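Local coordinates for bacteriocin immunity protein (Pseudomonas aeruginosa, PDB 4UHP) that binds the DNase domain of pyocin AP41 in a tight complex, consistent with a role in protecting the producing cell from its own toxin, at residues D[14-19]-D[70-75]; D[49-54]-D[76-81]. All blocks are in the same frame, centred on the assembly; numbering follows the deposited sequence.

In the fold
Both interactions use helix 68-81, and their centres lie about 11 Å apart. Interaction 1 sets the helix against helix 12-19, about 5 Å from the chain centre; interaction 2 sets its C-terminal part against the loop after helix 31-49, about 10 Å from that centre. They touch directly at three places. Glu74 OE2 lies 2.8 Å from His51 NE2, a probable hydrogen bond, and Thr49 CG2 packs 3.7 Å from Phe15 CZ and 3.9 Å from Val75 CG1. The buried, apolar contact thus grades into a partly buried one that adds a weak hydrogen bond and a water bridge. The other protein chain touches neither segment of interaction 1, but in interaction 2 it reaches Arg53 and Lys54.

Interaction 1: residues D[14-19]-D[70-75]; sequences EFLEII and GIVKEV
Phe15 turns the rim of its ring to Val72: the methyl CG2 lies near the ring plane, 4.2 Å from CD2, so the meeting is at the edge and not over a face. With CG anti to the backbone N (chi1 -169°), the ring extends from helix 12-19 toward helix 68-81, where CE2 comes 4.5 Å from Val75 CG2, a looser approach. Tyr10 meets the same ring edge-to-face, and Phe87 packs against it with the planes at about 45°.

One residue on, Leu16 crosses Val72 at about a right angle, and its CD1 touches Val72 CG2 at 3.8 Å. The backbones are also nearest here, with Leu16 CA and Val72 CA 6.4 Å apart. Val72 CG2 therefore sits among three side chains of the opposing helix, a single methyl shared by Phe15, Leu16 and Ile19.

The two helical segments approach to 9.9 Å between axes, with their N-to-C directions at 126°, as part of the all-helical fold of the colicin and pyocin immunity proteins. No hydrogen bond crosses between them, so the 255 Å² buried here is held by apolar side chains.

Ile19 divides its two branches between two partners. Its CG1 lies 4.0 Å from Val72 CG2, while its CG2 methyl points to Ile71, 3.6 Å from the end methyl CD1. That CG2 also lies close to CB and CG2 of Ile71, so it rests alongside the branched base of the chain as well as its end. Phe45 of helix 31-49 touches both Ile19 and Val75, and Ile71 reaches on to Val57 and Ile58 of helix 56-59, which places this pair in the buried core between the helices.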
# COMPACT_ATOMS: atom_id res chain seq x y z
N GLU D 14 17.10 -17.71 0.75
CA GLU D 14 16.38 -17.52 -0.51
C GLU D 14 15.08 -16.75 -0.31
O GLU D 14 14.69 -15.94 -1.14
CB GLU D 14 16.09 -18.86 -1.17
CG GLU D 14 17.28 -19.51 -1.83
CD GLU D 14 16.97 -20.91 -2.33
OE1 GLU D 14 15.92 -21.46 -1.92
OE2 GLU D 14 17.77 -21.45 -3.12
N PHE D 15 14.40 -17.03 0.80
CA PHE D 15 13.14 -16.38 1.11
C PHE D 15 13.38 -14.93 1.53
O PHE D 15 12.61 -14.03 1.18
CB PHE D 15 12.39 -17.14 2.20
CG PHE D 15 10.97 -16.70 2.39
CD1 PHE D 15 10.00 -17.06 1.47
CD2 PHE D 15 10.60 -15.95 3.49
CE1 PHE D 15 8.68 -16.67 1.64
CE2 PHE D 15 9.29 -15.55 3.67
CZ PHE D 15 8.33 -15.91 2.74
N LEU D 16 14.46 -14.72 2.28
CA LEU D 16 14.88 -13.38 2.68
C LEU D 16 15.12 -12.51 1.45
O LEU D 16 14.84 -11.31 1.47
CB LEU D 16 16.15 -13.46 3.54
CG LEU D 16 16.75 -12.13 4.00
CD1 LEU D 16 15.79 -11.40 4.94
CD2 LEU D 16 18.10 -12.34 4.67
N GLU D 17 15.64 -13.13 0.40
CA GLU D 17 15.90 -12.45 -0.87
C GLU D 17 14.63 -11.83 -1.45
O GLU D 17 14.66 -10.72 -1.97
CB GLU D 17 16.51 -13.45 -1.87
CG GLU D 17 16.69 -12.91 -3.27
CD GLU D 17 17.54 -13.82 -4.13
OE1 GLU D 17 17.85 -14.95 -3.69
OE2 GLU D 17 17.91 -13.41 -5.25
N ILE D 18 13.52 -12.56 -1.34
CA ILE D 18 12.23 -12.06 -1.81
C ILE D 18 11.72 -10.93 -0.92
O ILE D 18 11.21 -9.92 -1.42
CB ILE D 18 11.17 -13.19 -1.84
CG1 ILE D 18 11.58 -14.28 -2.83
CG2 ILE D 18 9.81 -12.63 -2.20
CD1 ILE D 18 10.58 -15.40 -2.93
N ILE D 19 11.86 -11.10 0.39
CA ILE D 19 11.37 -10.12 1.34
C ILE D 19 12.09 -8.77 1.19
O ILE D 19 11.48 -7.71 1.33
CB ILE D 19 11.51 -10.62 2.79
CG1 ILE D 19 10.81 -11.97 2.95
CG2 ILE D 19 10.93 -9.62 3.77
CD1 ILE D 19 9.35 -11.94 2.55
N GLY D 70 13.33 -9.46 10.38
CA GLY D 70 12.23 -9.58 11.31
C GLY D 70 11.01 -10.26 10.70
O GLY D 70 10.36 -11.08 11.35
N ILE D 71 10.72 -9.92 9.45
CA ILE D 71 9.62 -10.54 8.71
C ILE D 71 9.84 -12.05 8.57
O ILE D 71 8.93 -12.85 8.82
CB ILE D 71 9.47 -9.92 7.32
CG1 ILE D 71 9.11 -8.43 7.45
CG2 ILE D 71 8.41 -10.66 6.52
CD1 ILE D 71 9.06 -7.69 6.13
N VAL D 72 11.04 -12.43 8.16
CA VAL D 72 11.39 -13.84 8.04
C VAL D 72 11.28 -14.55 9.38
O VAL D 72 10.75 -15.66 9.47
CB VAL D 72 12.82 -14.02 7.48
CG1 VAL D 72 13.26 -15.47 7.57
CG2 VAL D 72 12.89 -13.53 6.04
N LYS D 73 11.75 -13.89 10.44
CA LYS D 73 11.71 -14.47 11.78
C LYS D 73 10.27 -14.64 12.28
O LYS D 73 9.95 -15.63 12.94
CB LYS D 73 12.53 -13.62 12.75
CG LYS D 73 12.59 -14.18 14.16
CD LYS D 73 13.48 -13.32 15.03
CE LYS D 73 13.40 -13.71 16.50
NZ LYS D 73 13.86 -15.11 16.74
N GLU D 74 9.41 -13.68 11.96
CA GLU D 74 8.00 -13.80 12.32
C GLU D 74 7.36 -14.98 11.61
O GLU D 74 6.59 -15.74 12.21
CB GLU D 74 7.24 -12.51 12.00
CG GLU D 74 5.72 -12.65 12.08
CD GLU D 74 5.23 -13.12 13.44
OE1 GLU D 74 5.89 -12.81 14.46
OE2 GLU D 74 4.18 -13.80 13.49
N VAL D 75 7.68 -15.15 10.33
CA VAL D 75 7.17 -16.28 9.56
C VAL D 75 7.67 -17.59 10.16
O VAL D 75 6.88 -18.50 10.42
CB VAL D 75 7.59 -16.19 8.07
CG1 VAL D 75 7.35 -17.52 7.36
CG2 VAL D 75 6.84 -15.06 7.37

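Interaction 2: residues D[49-54]-D[76-81]; sequences TSHPRK and KEWRAA
Trp78 presents one face of its indole to His51 and Pro52, in the loop that joins helix 31-49 to helix 56-59 of this all-helical immunity-protein fold. The loop leaves its helix at Ser50, which has positive phi, and then forms a type I beta turn from His51 to Lys54. CG of Trp78 stands anti to the backbone N (chi1 176°), which carries the indole out toward this turn.

Pro52 CD is placed 3.3 Å above the indole plane, offset toward the rim, and touches CE2 at 3.4 Å. Next to it, His51 CA stands over the six-membered ring, only 13° off the normal, a CH-pi contact with 4.1 Å to the centroid. The imidazole meets the indole obliquely, planes at 47°, with CD2 3.6 Å from Trp78 CB. Both nitrogens of that imidazole are engaged: ND1 accepts from Arg53 N, which lies close to the ring plane, and NE2 bonds Glu74. These two bonds would limit rotation of the ring beside Trp78.

Arg79 reaches instead to the last residue of helix 31-49. Its chain bends at chi3, and NH1 gives a weak hydrogen bond of 2.9 Å to Thr49 O, which lies near the guanidinium plane, while NE is bonded to Pro85 O. Thr49 OG1 accepts from His51 N in an ST turn and is also bonded to Phe45 O. On the other side of NH1, toward NH2, a water bridges the two segments, accepting from Arg79 NH1 at 3.2 Å and hydrogen-bonded to Ser50 OG at 3.0 Å.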
# COMPACT_ATOMS: atom_id res chain seq x y z
N THR D 49 3.30 -18.84 3.14
CA THR D 49 3.49 -18.75 4.58
C THR D 49 2.23 -19.16 5.34
O THR D 49 2.31 -19.65 6.46
CB THR D 49 3.87 -17.32 5.03
OG1 THR D 49 2.77 -16.43 4.80
CG2 THR D 49 5.11 -16.83 4.28
N SER D 50 1.07 -18.94 4.71
CA SER D 50 -0.23 -19.17 5.32
C SER D 50 -0.43 -18.37 6.61
O SER D 50 -1.25 -18.73 7.45
CB SER D 50 -0.44 -20.67 5.61
OG SER D 50 -0.61 -21.41 4.41
N HIS D 51 0.32 -17.28 6.76
CA HIS D 51 0.24 -16.45 7.96
C HIS D 51 -1.12 -15.75 8.02
O HIS D 51 -1.61 -15.25 7.01
CB HIS D 51 1.37 -15.41 7.97
CG HIS D 51 1.70 -14.90 9.34
ND1 HIS D 51 0.95 -13.94 9.98
CD2 HIS D 51 2.72 -15.21 10.19
CE1 HIS D 51 1.48 -13.69 11.17
NE2 HIS D 51 2.55 -14.44 11.32
N PRO D 52 -1.75 -15.72 9.21
CA PRO D 52 -3.08 -15.14 9.41
C PRO D 52 -3.13 -13.65 9.10
O PRO D 52 -4.16 -13.15 8.62
CB PRO D 52 -3.35 -15.38 10.90
CG PRO D 52 -2.43 -16.48 11.29
CD PRO D 52 -1.21 -16.30 10.46
N ARG D 53 -2.04 -12.94 9.36
CA ARG D 53 -1.99 -11.50 9.11
C ARG D 53 -1.64 -11.18 7.66
O ARG D 53 -1.59 -10.02 7.27
CB ARG D 53 -0.98 -10.82 10.05
CG ARG D 53 -1.29 -11.00 11.53
CD ARG D 53 -0.46 -10.06 12.40
NE ARG D 53 -0.79 -8.66 12.16
CZ ARG D 53 0.05 -7.77 11.65
NH1 ARG D 53 1.30 -8.12 11.34
NH2 ARG D 53 -0.34 -6.51 11.45
N LYS D 54 -1.41 -12.22 6.86
CA LYS D 54 -1.11 -12.08 5.43
C LYS D 54 0.01 -11.07 5.17
O LYS D 54 1.08 -11.16 5.76
CB LYS D 54 -2.38 -11.68 4.67
CG LYS D 54 -3.51 -12.70 4.75
CD LYS D 54 -4.68 -12.31 3.85
CE LYS D 54 -5.23 -10.94 4.23
NZ LYS D 54 -6.30 -10.47 3.30
N LYS D 76 8.98 -17.67 10.39
CA LYS D 76 9.59 -18.88 10.94
C LYS D 76 8.97 -19.25 12.29
O LYS D 76 8.58 -20.40 12.50
CB LYS D 76 11.10 -18.68 11.09
CG LYS D 76 11.86 -19.90 11.57
CD LYS D 76 13.36 -19.73 11.38
CE LYS D 76 13.89 -18.55 12.18
NZ LYS D 76 15.36 -18.39 12.00
N GLU D 77 8.86 -18.26 13.18
CA GLU D 77 8.29 -18.48 14.51
C GLU D 77 6.83 -18.90 14.47
O GLU D 77 6.42 -19.81 15.20
CB GLU D 77 8.44 -17.21 15.36
CG GLU D 77 9.85 -16.98 15.88
CD GLU D 77 9.96 -15.75 16.77
OE1 GLU D 77 9.01 -14.94 16.81
OE2 GLU D 77 11.00 -15.60 17.45
N TRP D 78 6.03 -18.26 13.63
CA TRP D 78 4.61 -18.58 13.58
C TRP D 78 4.38 -19.99 13.03
O TRP D 78 3.55 -20.73 13.55
CB TRP D 78 3.83 -17.57 12.73
CG TRP D 78 2.40 -17.98 12.61
CD1 TRP D 78 1.40 -17.73 13.51
CD2 TRP D 78 1.80 -18.74 11.56
NE1 TRP D 78 0.22 -18.28 13.07
CE2 TRP D 78 0.44 -18.91 11.88
CE3 TRP D 78 2.29 -19.30 10.37
CZ2 TRP D 78 -0.43 -19.61 11.06
CZ3 TRP D 78 1.42 -19.99 9.56
CH2 TRP D 78 0.07 -20.14 9.90
N ARG D 79 5.12 -20.35 11.99
CA ARG D 79 4.95 -21.67 11.39
C ARG D 79 5.42 -22.78 12.32
O ARG D 79 4.83 -23.85 12.36
CB ARG D 79 5.68 -21.74 10.05
CG ARG D 79 5.02 -20.89 8.98
CD ARG D 79 5.61 -21.15 7.61
NE ARG D 79 5.48 -22.55 7.22
CZ ARG D 79 4.48 -23.03 6.48
NH1 ARG D 79 3.51 -22.23 6.07
NH2 ARG D 79 4.46 -24.32 6.17
N ALA D 80 6.47 -22.51 13.09
CA ALA D 80 6.94 -23.47 14.08
C ALA D 80 5.89 -23.65 15.18
O ALA D 80 5.67 -24.76 15.66
CB ALA D 80 8.27 -23.02 14.68
N ALA D 81 5.24 -22.55 15.56
CA ALA D 81 4.24 -22.58 16.62
C ALA D 81 2.97 -23.30 16.19
O ALA D 81 2.16 -23.70 17.02
CB ALA D 81 3.92 -21.17 17.08
O HOH W 1 1.21 -23.83 4.61